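Local coordinates for acyl-CoA thioesterase YbgC (Helicobacter pylori, PDB 2PZH), which hydrolyses the thioester bond of acyl-CoAs, acting on long-chain fatty acyl-CoAs and benzoyl-CoA, and may take part in phospholipid metabolism, at residues 22-27 with 103-108; 52-57 with 107-112; 68-73 with 86-91. All coordinates share one frame; numbering follows the deposited sequence.

Contact 1: 22-27 with 103-108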
loop_
_atom_site.group_PDB
_atom_site.type_symbol
_atom_site.label_atom_id
_atom_site.label_comp_id
_atom_site.label_asym_id
_atom_site.label_seq_id
_atom_site.Cartn_x
_atom_site.Cartn_y
_atom_site.Cartn_z
ATOM N N ASN A 22 -2.270 -5.831 -5.571
ATOM C CA ASN A 22 -2.108 -4.598 -6.354
ATOM C C ASN A 22 -2.885 -4.624 -7.664
ATOM O O ASN A 22 -3.250 -3.585 -8.198
ATOM C CB ASN A 22 -0.628 -4.263 -6.591
ATOM C CG ASN A 22 0.117 -3.971 -5.290
ATOM O OD1 ASN A 22 1.339 -4.114 -5.203
ATOM N ND2 ASN A 22 -0.625 -3.577 -4.274
ATOM N N TYR A 23 -3.165 -5.817 -8.186
ATOM C CA TYR A 23 -3.944 -5.894 -9.419
ATOM C C TYR A 23 -5.353 -5.353 -9.199
ATOM O O TYR A 23 -5.932 -4.720 -10.087
ATOM C CB TYR A 23 -3.994 -7.322 -9.946
ATOM C CG TYR A 23 -2.682 -7.848 -10.444
ATOM C CD1 TYR A 23 -2.000 -7.206 -11.482
ATOM C CD2 TYR A 23 -2.115 -8.990 -9.887
ATOM C CE1 TYR A 23 -0.812 -7.701 -11.958
ATOM C CE2 TYR A 23 -0.930 -9.494 -10.354
ATOM C CZ TYR A 23 -0.277 -8.842 -11.396
ATOM O OH TYR A 23 0.901 -9.333 -11.877
ATOM N N LEU A 24 -5.884 -5.593 -8.002
ATOM C CA LEU A 24 -7.159 -5.024 -7.590
ATOM C C LEU A 24 -7.121 -3.493 -7.565
ATOM O O LEU A 24 -8.061 -2.830 -8.008
ATOM C CB LEU A 24 -7.556 -5.588 -6.228
ATOM C CG LEU A 24 -8.022 -7.039 -6.309
ATOM C CD1 LEU A 24 -8.430 -7.561 -4.946
ATOM C CD2 LEU A 24 -9.190 -7.085 -7.268
ATOM N N LYS A 25 -6.037 -2.924 -7.038
ATOM C CA LYS A 25 -5.865 -1.465 -7.104
ATOM C C LYS A 25 -5.904 -0.948 -8.545
ATOM O O LYS A 25 -6.594 0.025 -8.842
ATOM C CB LYS A 25 -4.570 -1.043 -6.421
ATOM C CG LYS A 25 -4.581 -1.352 -4.932
ATOM C CD LYS A 25 -3.308 -0.881 -4.266
ATOM C CE LYS A 25 -3.435 -1.000 -2.744
ATOM N NZ LYS A 25 -2.434 -0.189 -2.012
ATOM N N TYR A 26 -5.149 -1.586 -9.436
ATOM C CA TYR A 26 -5.208 -1.197 -10.853
ATOM C C TYR A 26 -6.642 -1.235 -11.420
ATOM O O TYR A 26 -7.073 -0.297 -12.142
ATOM C CB TYR A 26 -4.323 -2.088 -11.698
ATOM C CG TYR A 26 -2.858 -2.096 -11.332
ATOM C CD1 TYR A 26 -2.224 -0.975 -10.797
ATOM C CD2 TYR A 26 -2.102 -3.217 -11.565
ATOM C CE1 TYR A 26 -0.850 -0.994 -10.498
ATOM C CE2 TYR A 26 -0.742 -3.254 -11.274
ATOM C CZ TYR A 26 -0.121 -2.152 -10.746
ATOM O OH TYR A 26 1.222 -2.227 -10.469
ATOM N N CYS A 27 -7.379 -2.292 -11.096
ATOM C CA CYS A 27 -8.754 -2.412 -11.575
ATOM C C CYS A 27 -9.607 -1.277 -11.015
ATOM O O CYS A 27 -10.410 -0.685 -11.729
ATOM C CB CYS A 27 -9.342 -3.786 -11.258
ATOM S SG CYS A 27 -8.582 -5.054 -12.280
ATOM N N LYS A 103 -1.726 -11.558 -21.232
ATOM C CA LYS A 103 -2.654 -11.429 -20.118
ATOM C C LYS A 103 -1.947 -11.677 -18.800
ATOM O O LYS A 103 -1.152 -12.606 -18.677
ATOM C CB LYS A 103 -3.814 -12.411 -20.255
ATOM C CG LYS A 103 -4.956 -12.120 -19.304
ATOM C CD LYS A 103 -6.243 -12.788 -19.759
ATOM C CE LYS A 103 -6.064 -14.271 -19.989
ATOM N NZ LYS A 103 -7.414 -14.899 -20.264
ATOM N N VAL A 104 -2.269 -10.840 -17.820
ATOM C CA VAL A 104 -1.656 -10.885 -16.500
ATOM C C VAL A 104 -2.671 -11.271 -15.408
ATOM O O VAL A 104 -2.325 -11.920 -14.425
ATOM C CB VAL A 104 -1.007 -9.515 -16.205
ATOM C CG1 VAL A 104 -0.599 -9.374 -14.733
ATOM C CG2 VAL A 104 0.205 -9.304 -17.117
ATOM N N PHE A 105 -3.928 -10.872 -15.593
ATOM C CA PHE A 105 -4.927 -10.932 -14.538
ATOM C C PHE A 105 -6.288 -10.728 -15.165
ATOM O O PHE A 105 -6.417 -9.962 -16.124
ATOM C CB PHE A 105 -4.635 -9.785 -13.559
ATOM C CG PHE A 105 -5.617 -9.654 -12.412
ATOM C CD1 PHE A 105 -5.444 -10.401 -11.254
ATOM C CD2 PHE A 105 -6.694 -8.766 -12.483
ATOM C CE1 PHE A 105 -6.339 -10.290 -10.180
ATOM C CE2 PHE A 105 -7.574 -8.614 -11.409
ATOM C CZ PHE A 105 -7.400 -9.394 -10.249
ATOM N N ALA A 106 -7.289 -11.423 -14.640
ATOM C CA ALA A 106 -8.668 -11.113 -14.995
ATOM C C ALA A 106 -9.514 -11.124 -13.738
ATOM O O ALA A 106 -9.222 -11.864 -12.788
ATOM C CB ALA A 106 -9.211 -12.107 -16.006
ATOM N N SER A 107 -10.559 -10.308 -13.713
ATOM C CA SER A 107 -11.498 -10.374 -12.597
ATOM C C SER A 107 -12.929 -10.162 -13.051
ATOM O O SER A 107 -13.192 -9.578 -14.101
ATOM C CB SER A 107 -11.147 -9.374 -11.503
ATOM O OG SER A 107 -11.151 -8.040 -11.981
ATOM N N GLU A 108 -13.852 -10.665 -12.252
ATOM C CA GLU A 108 -15.243 -10.345 -12.401
ATOM C C GLU A 108 -15.636 -9.849 -11.043
ATOM O O GLU A 108 -15.438 -10.548 -10.052
ATOM C CB GLU A 108 -16.053 -11.595 -12.744
ATOM C CG GLU A 108 -17.535 -11.320 -12.868
ATOM C CD GLU A 108 -18.335 -12.556 -13.268
ATOM O OE1 GLU A 108 -17.904 -13.282 -14.191
ATOM O OE2 GLU A 108 -19.415 -12.775 -12.675
#

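Contact 2: 52-57 with 107-112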
loop_
_atom_site.group_PDB
_atom_site.type_symbol
_atom_site.label_atom_id
_atom_site.label_comp_id
_atom_site.label_asym_id
_atom_site.label_seq_id
_atom_site.Cartn_x
_atom_site.Cartn_y
_atom_site.Cartn_z
ATOM N N ARG A 52 -19.264 -6.336 -3.602
ATOM C CA ARG A 52 -19.926 -7.504 -3.040
ATOM C C ARG A 52 -19.037 -8.725 -3.143
ATOM O O ARG A 52 -18.928 -9.506 -2.213
ATOM C CB ARG A 52 -21.221 -7.821 -3.802
ATOM C CG ARG A 52 -22.288 -6.753 -3.765
ATOM C CD ARG A 52 -22.721 -6.491 -2.344
ATOM N NE ARG A 52 -23.971 -5.747 -2.304
ATOM C CZ ARG A 52 -24.432 -5.126 -1.226
ATOM N NH1 ARG A 52 -23.740 -5.151 -0.096
ATOM N NH2 ARG A 52 -25.583 -4.467 -1.291
ATOM N N SER A 53 -18.420 -8.914 -4.301
ATOM C CA SER A 53 -17.662 -10.129 -4.524
ATOM C C SER A 53 -16.666 -9.966 -5.653
ATOM O O SER A 53 -16.836 -9.143 -6.547
ATOM C CB SER A 53 -18.595 -11.299 -4.832
ATOM O OG SER A 53 -19.253 -11.104 -6.089
ATOM N N ILE A 54 -15.619 -10.769 -5.600
ATOM C CA ILE A 54 -14.645 -10.777 -6.672
ATOM C C ILE A 54 -14.291 -12.206 -7.051
ATOM O O ILE A 54 -14.176 -13.086 -6.197
ATOM C CB ILE A 54 -13.377 -9.979 -6.319
ATOM C CG1 ILE A 54 -12.390 -10.053 -7.486
ATOM C CG2 ILE A 54 -12.723 -10.519 -5.057
ATOM C CD1 ILE A 54 -11.397 -8.919 -7.511
ATOM N N LYS A 55 -14.156 -12.434 -8.342
ATOM C CA LYS A 55 -13.585 -13.658 -8.833
ATOM C C LYS A 55 -12.386 -13.223 -9.652
ATOM O O LYS A 55 -12.525 -12.430 -10.581
ATOM C CB LYS A 55 -14.592 -14.405 -9.701
ATOM C CG LYS A 55 -14.047 -15.689 -10.288
ATOM C CD LYS A 55 -13.799 -16.702 -9.199
ATOM C CE LYS A 55 -12.719 -17.682 -9.592
ATOM N NZ LYS A 55 -11.394 -17.013 -9.619
ATOM N N ALA A 56 -11.204 -13.713 -9.290
ATOM C CA ALA A 56 -9.969 -13.295 -9.967
ATOM C C ALA A 56 -9.073 -14.481 -10.327
ATOM O O ALA A 56 -8.911 -15.431 -9.554
ATOM C CB ALA A 56 -9.215 -12.276 -9.131
ATOM N N ASP A 57 -8.508 -14.416 -11.531
ATOM C CA ASP A 57 -7.565 -15.402 -12.006
ATOM C C ASP A 57 -6.257 -14.704 -12.315
ATOM O O ASP A 57 -6.258 -13.590 -12.819
ATOM C CB ASP A 57 -8.100 -16.064 -13.280
ATOM C CG ASP A 57 -9.311 -16.921 -13.011
ATOM O OD1 ASP A 57 -9.217 -17.818 -12.152
ATOM O OD2 ASP A 57 -10.361 -16.687 -13.654
ATOM N N SER A 107 -10.559 -10.308 -13.713
ATOM C CA SER A 107 -11.498 -10.374 -12.597
ATOM C C SER A 107 -12.929 -10.162 -13.051
ATOM O O SER A 107 -13.192 -9.578 -14.101
ATOM C CB SER A 107 -11.147 -9.374 -11.503
ATOM O OG SER A 107 -11.151 -8.040 -11.981
ATOM N N GLU A 108 -13.852 -10.665 -12.252
ATOM C CA GLU A 108 -15.243 -10.345 -12.401
ATOM C C GLU A 108 -15.636 -9.849 -11.043
ATOM O O GLU A 108 -15.438 -10.548 -10.052
ATOM C CB GLU A 108 -16.053 -11.595 -12.744
ATOM C CG GLU A 108 -17.535 -11.320 -12.868
ATOM C CD GLU A 108 -18.335 -12.556 -13.268
ATOM O OE1 GLU A 108 -17.904 -13.282 -14.191
ATOM O OE2 GLU A 108 -19.415 -12.775 -12.675
ATOM N N ILE A 109 -16.185 -8.645 -10.994
ATOM C CA ILE A 109 -16.483 -7.998 -9.725
ATOM C C ILE A 109 -17.902 -7.474 -9.731
ATOM O O ILE A 109 -18.321 -6.810 -10.689
ATOM C CB ILE A 109 -15.510 -6.839 -9.471
ATOM C CG1 ILE A 109 -14.069 -7.357 -9.583
ATOM C CG2 ILE A 109 -15.781 -6.213 -8.092
ATOM C CD1 ILE A 109 -13.014 -6.278 -9.733
ATOM N N LYS A 110 -18.629 -7.773 -8.657
ATOM C CA LYS A 110 -20.006 -7.329 -8.491
ATOM C C LYS A 110 -20.075 -6.211 -7.451
ATOM O O LYS A 110 -19.461 -6.303 -6.390
ATOM C CB LYS A 110 -20.873 -8.508 -8.054
ATOM C CG LYS A 110 -22.353 -8.190 -7.847
ATOM C CD LYS A 110 -23.130 -9.490 -7.595
ATOM C CE LYS A 110 -24.621 -9.259 -7.499
ATOM N NZ LYS A 110 -25.031 -8.943 -6.109
ATOM N N PHE A 111 -20.796 -5.150 -7.791
ATOM C CA PHE A 111 -20.967 -3.995 -6.921
ATOM C C PHE A 111 -22.451 -3.794 -6.667
ATOM O O PHE A 111 -23.267 -4.024 -7.555
ATOM C CB PHE A 111 -20.422 -2.732 -7.581
ATOM C CG PHE A 111 -18.991 -2.834 -7.990
ATOM C CD1 PHE A 111 -17.983 -2.413 -7.148
ATOM C CD2 PHE A 111 -18.655 -3.355 -9.236
ATOM C CE1 PHE A 111 -16.662 -2.529 -7.538
ATOM C CE2 PHE A 111 -17.353 -3.473 -9.627
ATOM C CZ PHE A 111 -16.350 -3.054 -8.780
ATOM N N GLY A 112 -22.790 -3.372 -5.459
ATOM C CA GLY A 112 -24.128 -2.870 -5.170
ATOM C C GLY A 112 -24.027 -1.375 -4.935
ATOM O O GLY A 112 -22.931 -0.833 -4.861
HETATM O O HOH W 1 -25.986 -6.457 -4.242
HETATM O O HOH W 2 -17.919 -11.613 -8.624
#

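Contact 3: 68-73 with 86-91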
loop_
_atom_site.group_PDB
_atom_site.type_symbol
_atom_site.label_atom_id
_atom_site.label_comp_id
_atom_site.label_asym_id
_atom_site.label_seq_id
_atom_site.Cartn_x
_atom_site.Cartn_y
_atom_site.Cartn_z
ATOM N N LEU A 68 0.926 -1.721 -18.065
ATOM C CA LEU A 68 -0.191 -2.644 -18.066
ATOM C C LEU A 68 -1.406 -1.904 -18.574
ATOM O O LEU A 68 -1.593 -0.736 -18.294
ATOM C CB LEU A 68 -0.473 -3.161 -16.647
ATOM C CG LEU A 68 0.717 -3.774 -15.890
ATOM C CD1 LEU A 68 0.295 -4.372 -14.556
ATOM C CD2 LEU A 68 1.423 -4.824 -16.769
ATOM N N GLU A 69 -2.229 -2.591 -19.346
ATOM C CA GLU A 69 -3.434 -1.974 -19.853
ATOM C C GLU A 69 -4.613 -2.641 -19.175
ATOM O O GLU A 69 -4.736 -3.864 -19.198
ATOM C CB GLU A 69 -3.510 -2.184 -21.366
ATOM C CG GLU A 69 -4.729 -1.592 -21.992
ATOM C CD GLU A 69 -4.625 -1.602 -23.493
ATOM O OE1 GLU A 69 -4.148 -0.589 -24.033
ATOM O OE2 GLU A 69 -4.980 -2.629 -24.118
ATOM N N ILE A 70 -5.487 -1.837 -18.581
ATOM C CA ILE A 70 -6.662 -2.368 -17.929
ATOM C C ILE A 70 -7.865 -2.186 -18.852
ATOM O O ILE A 70 -8.236 -1.064 -19.203
ATOM C CB ILE A 70 -6.923 -1.703 -16.550
ATOM C CG1 ILE A 70 -5.704 -1.881 -15.647
ATOM C CG2 ILE A 70 -8.048 -2.387 -15.866
ATOM C CD1 ILE A 70 -4.604 -0.934 -15.930
ATOM N N ARG A 71 -8.450 -3.308 -19.239
ATOM C CA ARG A 71 -9.630 -3.334 -20.101
ATOM C C ARG A 71 -10.911 -3.658 -19.325
ATOM O O ARG A 71 -11.014 -4.685 -18.650
ATOM C CB ARG A 71 -9.384 -4.326 -21.241
ATOM C CG ARG A 71 -8.073 -4.070 -21.938
ATOM C CD ARG A 71 -7.777 -5.074 -23.061
ATOM N NE ARG A 71 -6.422 -4.859 -23.590
ATOM C CZ ARG A 71 -5.778 -5.709 -24.385
ATOM N NH1 ARG A 71 -6.344 -6.853 -24.757
ATOM N NH2 ARG A 71 -4.556 -5.415 -24.803
ATOM N N THR A 72 -11.897 -2.775 -19.421
ATOM C CA THR A 72 -13.097 -2.908 -18.614
ATOM C C THR A 72 -14.372 -3.056 -19.469
ATOM O O THR A 72 -14.554 -2.323 -20.441
ATOM C CB THR A 72 -13.251 -1.691 -17.707
ATOM O OG1 THR A 72 -12.069 -1.539 -16.903
ATOM C CG2 THR A 72 -14.454 -1.844 -16.795
ATOM N N GLN A 73 -15.240 -3.984 -19.088
ATOM C CA GLN A 73 -16.543 -4.115 -19.749
ATOM C C GLN A 73 -17.677 -4.411 -18.750
ATOM O O GLN A 73 -17.444 -4.968 -17.693
ATOM C CB GLN A 73 -16.481 -5.151 -20.871
ATOM C CG GLN A 73 -16.469 -6.601 -20.445
ATOM C CD GLN A 73 -16.473 -7.536 -21.646
ATOM O OE1 GLN A 73 -16.183 -7.114 -22.769
ATOM N NE2 GLN A 73 -16.818 -8.803 -21.420
ATOM N N GLN A 86 -12.964 -7.237 -15.804
ATOM C CA GLN A 86 -11.753 -6.485 -16.047
ATOM C C GLN A 86 -10.579 -7.410 -16.288
ATOM O O GLN A 86 -10.353 -8.355 -15.520
ATOM C CB GLN A 86 -11.456 -5.524 -14.876
ATOM C CG GLN A 86 -12.526 -4.424 -14.746
ATOM C CD GLN A 86 -12.218 -3.434 -13.664
ATOM O OE1 GLN A 86 -12.456 -3.700 -12.489
ATOM N NE2 GLN A 86 -11.718 -2.256 -14.054
ATOM N N GLU A 87 -9.843 -7.122 -17.356
ATOM C CA GLU A 87 -8.648 -7.882 -17.702
ATOM C C GLU A 87 -7.467 -6.955 -17.775
ATOM O O GLU A 87 -7.576 -5.817 -18.243
ATOM C CB GLU A 87 -8.808 -8.563 -19.066
ATOM C CG GLU A 87 -9.732 -9.759 -19.049
ATOM C CD GLU A 87 -9.748 -10.493 -20.392
ATOM O OE1 GLU A 87 -10.058 -11.701 -20.405
ATOM O OE2 GLU A 87 -9.461 -9.865 -21.429
ATOM N N ILE A 88 -6.314 -7.455 -17.353
ATOM C CA ILE A 88 -5.097 -6.670 -17.415
ATOM C C ILE A 88 -4.122 -7.369 -18.343
ATOM O O ILE A 88 -3.836 -8.557 -18.178
ATOM C CB ILE A 88 -4.464 -6.496 -15.996
ATOM C CG1 ILE A 88 -5.486 -5.846 -15.046
ATOM C CG2 ILE A 88 -3.119 -5.752 -16.060
ATOM C CD1 ILE A 88 -4.972 -5.619 -13.624
ATOM N N TYR A 89 -3.610 -6.619 -19.309
ATOM C CA TYR A 89 -2.591 -7.107 -20.217
ATOM C C TYR A 89 -1.327 -6.285 -20.087
ATOM O O TYR A 89 -1.393 -5.045 -19.992
ATOM C CB TYR A 89 -3.068 -6.992 -21.662
ATOM C CG TYR A 89 -3.945 -8.134 -22.121
ATOM C CD1 TYR A 89 -5.265 -8.256 -21.701
ATOM C CD2 TYR A 89 -3.440 -9.090 -22.995
ATOM C CE1 TYR A 89 -6.061 -9.334 -22.156
ATOM C CE2 TYR A 89 -4.207 -10.133 -23.444
ATOM C CZ TYR A 89 -5.507 -10.259 -23.035
ATOM O OH TYR A 89 -6.211 -11.354 -23.543
ATOM N N CYS A 90 -0.177 -6.945 -20.142
ATOM C CA CYS A 90 1.069 -6.209 -20.267
ATOM C C CYS A 90 1.209 -5.824 -21.712
ATOM O O CYS A 90 1.177 -6.708 -22.580
ATOM C CB CYS A 90 2.287 -7.053 -19.885
ATOM S SG CYS A 90 3.814 -6.148 -20.129
ATOM N N ILE A 91 1.374 -4.526 -21.979
ATOM C CA ILE A 91 1.503 -4.043 -23.367
ATOM C C ILE A 91 2.860 -3.449 -23.714
ATOM O O ILE A 91 3.142 -3.222 -24.898
ATOM C CB ILE A 91 0.399 -3.001 -23.726
ATOM C CG1 ILE A 91 0.519 -1.764 -22.826
ATOM C CG2 ILE A 91 -0.991 -3.642 -23.648
ATOM C CD1 ILE A 91 -0.443 -0.607 -23.202
#

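Contact 1: 22-27 with 103-108
Tyr-23 meets Phe-105 chiefly through its CB. The methylene sits over the centre of the Phe-105 ring, 3.6 Å from CB to the centroid and 9° off the ring normal. This is a CH-pi contact. The two ring planes are only slightly tilted from each other but displaced, with centroids 5.2 Å from each other, so there is little stacking. CB of Phe-105 in turn lies over one face of the Tyr-23 ring, toward its rim. CG of Phe-105 is anti to the backbone N (chi1 178°), which carries the ring from the strand to the helix. At the far end of the tyrosine, CG1 of Val-104 presses on the phenol and lies 3.2 Å from Tyr-23 CE1. The hydroxyl of Tyr-23 is held by a hydrogen bond from the backbone N of Ala-62. Cys-27 SG approaches the Phe-105 ring obliquely, 3.8 Å from CE2, as a sulfur-aromatic contact. No hydrogen bond joins the two segments, so the contact is apolar packing. Val-104 and Phe-105 both pair with Ile-88 in a classic beta bulge. In this hot-dog fold, helix 22-36 lies against the curved sheet, and its segment 22-27 crosses segment 103-108 of the strand at -68°. Phe-58 and Ala-56 of strand 47-58 and Ile-88 of strand 81-92 pack around Phe-105.

Contact 2: 52-57 with 107-112
Four backbone hydrogen bonds hold residues 52-55 against residues 108-110 as antiparallel strands. Lys-55 and Glu-108 form a hydrogen-bonded pair, with Lys-55 N to Glu-108 O at 2.9 Å and Glu-108 N to Lys-55 O at 2.8 Å. Arg-52 N donates to Lys-110 O at 2.8 Å, while Lys-110 N donates to Ser-53 O. Arg-52 and Ser-53 thus both face Lys-110, a classic beta bulge. Apolar contact is made on the buried face. Ile-54 and Ile-109 lie side by side. With CG1 anti to N (chi1 179°), Ile-54 lays CD1 toward strand 102-114, 3.7 Å from Ile-109 CG1 and near Ser-107 CB. Water serves the other face. One molecule accepts from Arg-52 NE at 2.9 Å and, weakly, from Lys-110 NZ, bridging two like charges. A second donates to Glu-108 O and is hydrogen-bonded to Ser-53 OG. Within 52-57, Lys-55 NZ makes a weak salt bridge to Asp-57 OD1 at 3.4 Å; it also hydrogen-bonds to Ile-54 O of the second subunit. Strand 102-114 also pairs with strand 81-92, and helix 22-36 packs on the isoleucine face. Residues 53-57 pair antiparallel with a strand of the second subunit, so the sheet continues.

Contact 3: 68-73 with 86-91
The flat guanidinium of Arg-71 lies on one face of the Tyr-89 ring, with planes 8° apart and CZ 4.1 Å from the ring centroid. NH1 sits over the ring centre in this cation-pi stack. Arg-71 CG is anti to the carbonyl carbon (chi1 -51°), and its extended chain brings the group across to the tyrosine. Glu-69 helps fix its rotation: OE2 accepts from NE at 2.7 Å and from NH2 at 2.9 Å, a side-on salt bridge. Beside the salt bridge, CG2 of Ile-91 fits against Glu-69 CB at 3.7 Å. The opposite face is mainly apolar, with Thr-72 and Gln-86 a polar pair at one end. Ile-88 CG2 fills the angle between CB and CD1 of Leu-68, 3.7 Å from CB. CD2 of Leu-68 bends the other way, onto Cys-90 CB. Ile-70 and Ile-88 run side by side. Gln-86 lies along Thr-72, its NE2 donating to Thr-72 OG1 at 3.0 Å. The amide also bonds to the helix, OE1 to Arg-31 and NE2 to Cys-27 O. Strands 67-77 and 81-92 form an antiparallel beta hairpin, with Glu-69/Tyr-89 and Arg-71/Glu-87 as hydrogen-bonded pairs. Helix 22-36 packs on the apolar face; strand 3-6 borders 67-77, and 102-114 borders 81-92.

Overall arrangement
The three contacts belong to one curved sheet and the helix it wraps. Contacts 1 and 2 share Ser-107 and Glu-108 on strand 102-114, and their centres are about 10 Å apart. Phe-105 CZ of contact 1 packs on Ala-56 CB of contact 2 at 3.6 Å. Contact 3 joins the same strand from its other side: Ser-107 N lies 2.7 Å from Gln-86 O, and Val-104 N lies 2.8 Å from Ile-88 O, both probable hydrogen bonds. Its centre is about 8 Å from that of contact 1 and about 15 Å from that of contact 2. Contact 1 is near the predicted active-site residue Asp-13: the side chains of Tyr-23 and Asp-13 are about 9 Å apart. Contacts 2 and 3 lie away from it.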